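ENT (Trypanosoma brucei brucei, PDB 5ZX1) carries an all-helical ENT domain, the part of the longer protein held here, and is probably involved in transcription or chromatin-linked regulation. Local coordinates at residues L60-Q63 / Q64-I67. Residues are numbered along the deposited sequence; the frame is centred on the assembly and turned at random.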
loop_
_atom_site.group_PDB
_atom_site.type_symbol
_atom_site.label_atom_id
_atom_site.label_comp_id
_atom_site.label_asym_id
_atom_site.label_seq_id
_atom_site.Cartn_x
_atom_site.Cartn_y
_atom_site.Cartn_z
ATOM N N LEU A 60 -11.187 -3.795 3.016
ATOM C CA LEU A 60 -10.447 -2.963 3.979
ATOM C C LEU A 60 -11.256 -2.478 5.187
ATOM O O LEU A 60 -12.383 -2.008 5.031
ATOM C CB LEU A 60 -9.876 -1.746 3.253
ATOM C CG LEU A 60 -8.857 -1.928 2.127
ATOM C CD1 LEU A 60 -8.527 -0.573 1.562
ATOM C CD2 LEU A 60 -7.590 -2.588 2.636
ATOM N N THR A 61 -10.676 -2.557 6.387
ATOM C CA THR A 61 -11.337 -2.029 7.575
ATOM C C THR A 61 -11.430 -0.510 7.506
ATOM O O THR A 61 -10.740 0.121 6.708
ATOM C CB THR A 61 -10.598 -2.426 8.883
ATOM O OG1 THR A 61 -9.349 -1.736 8.946
ATOM C CG2 THR A 61 -10.343 -3.925 8.957
ATOM N N LYS A 62 -12.283 0.077 8.342
ATOM C CA LYS A 62 -12.397 1.531 8.445
ATOM C C LYS A 62 -11.037 2.183 8.771
ATOM O O LYS A 62 -10.683 3.215 8.214
ATOM C CB LYS A 62 -13.443 1.906 9.512
ATOM C CG LYS A 62 -13.654 3.410 9.712
ATOM C CD LYS A 62 -14.484 3.676 10.951
ATOM C CE LYS A 62 -13.687 3.387 12.223
ATOM N NZ LYS A 62 -14.521 3.550 13.463
ATOM N N GLN A 63 -10.266 1.562 9.650
ATOM C CA GLN A 63 -8.954 2.095 9.993
ATOM C C GLN A 63 -8.068 2.051 8.756
ATOM O O GLN A 63 -7.426 3.042 8.402
ATOM C CB GLN A 63 -8.317 1.307 11.147
ATOM C CG GLN A 63 -6.885 1.710 11.435
ATOM C CD GLN A 63 -6.382 1.208 12.788
ATOM O OE1 GLN A 63 -6.776 1.703 13.847
ATOM N NE2 GLN A 63 -5.493 0.235 12.752
ATOM N N GLN A 64 -8.053 0.911 8.074
ATOM C CA GLN A 64 -7.187 0.766 6.910
ATOM C C GLN A 64 -7.592 1.757 5.829
ATOM O O GLN A 64 -6.727 2.347 5.175
ATOM C CB GLN A 64 -7.217 -0.673 6.394
ATOM C CG GLN A 64 -6.505 -1.627 7.333
ATOM C CD GLN A 64 -6.856 -3.085 7.084
ATOM O OE1 GLN A 64 -7.804 -3.398 6.350
ATOM N NE2 GLN A 64 -6.098 -3.984 7.699
ATOM N N ARG A 65 -8.892 1.969 5.654
ATOM C CA ARG A 65 -9.353 2.955 4.669
ATOM C C ARG A 65 -8.866 4.345 5.068
ATOM O O ARG A 65 -8.403 5.131 4.231
ATOM C CB ARG A 65 -10.880 2.950 4.548
ATOM C CG ARG A 65 -11.439 1.691 3.911
ATOM C CD ARG A 65 -12.894 1.874 3.443
ATOM N NE ARG A 65 -13.784 2.299 4.530
ATOM C CZ ARG A 65 -14.205 1.517 5.528
ATOM N NH1 ARG A 65 -13.822 0.245 5.602
ATOM N NH2 ARG A 65 -15.009 2.009 6.470
ATOM N N ARG A 66 -8.949 4.638 6.357
ATOM C CA ARG A 66 -8.529 5.947 6.847
ATOM C C ARG A 66 -7.029 6.158 6.721
ATOM O O ARG A 66 -6.572 7.285 6.595
ATOM C CB ARG A 66 -8.950 6.132 8.304
ATOM C CG ARG A 66 -10.445 6.177 8.479
ATOM C CD ARG A 66 -10.831 6.668 9.861
ATOM N NE ARG A 66 -12.262 6.931 9.933
ATOM C CZ ARG A 66 -12.931 7.104 11.064
ATOM N NH1 ARG A 66 -12.281 7.056 12.228
ATOM N NH2 ARG A 66 -14.245 7.332 11.028
ATOM N N ILE A 67 -6.258 5.082 6.786
ATOM C CA ILE A 67 -4.816 5.207 6.621
ATOM C C ILE A 67 -4.502 5.549 5.172
ATOM O O ILE A 67 -3.679 6.413 4.889
ATOM C CB ILE A 67 -4.096 3.941 7.044
ATOM C CG1 ILE A 67 -4.120 3.820 8.567
ATOM C CG2 ILE A 67 -2.669 3.946 6.503
ATOM C CD1 ILE A 67 -3.737 2.442 9.051
#
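Thr61 and Gln64 bind each other reciprocally at the start of helix 62-74. Thr61 OG1 accepts from Gln64 N at 3.1 Å in a nearly straight bond, the N-H...O angle being 164°. That hydroxyl sits between the backbone N and carbonyl carbon of its own residue (chi1 69°), a rotation that presents it to the N-H of Gln64. In return, Thr61 N donates to Gln64 OE1 at 3.0 Å. This second bond is equally straight at the hydrogen, but the donor stands above the plane of the amide carbonyl rather than on a lone pair. With CG beside its own backbone N, the otherwise extended Gln64 chain reaches back along the turn to Thr61, where Leu60 CD2 also approaches the amide oxygen. The pair meets the definition of a capping box, with Thr61 as N-cap, and the two bonds satisfy one N-H at the helix start and one just ahead of it. Regular helical bonding follows at once, Thr61 O receiving Arg65 N at 2.8 Å.

Arg65 folds back against the residues leading into the helix. Its chain bends at chi3, bringing one guanidinium face over Lys62 CA, offset toward the rim, while Leu60 O meets the edge in plane. The bond from Arg65 NH1 to Leu60 O is short at 2.7 Å yet weak, because its N-H...O angle is only 123°. Lys62 crosses Arg65 at about a right angle, with its CB 3.4 Å from Arg65 NH2. Beyond, Lys62 runs alongside Arg66 in the same direction, CD lying 3.6 Å above the plane of the Arg66 guanidinium, offset toward its rim. Leu60, Gln64 and Ile67 instead touch helix 30-56, Leu60 and Gln64 both meeting Leu52, and Ile67 reaching Leu48.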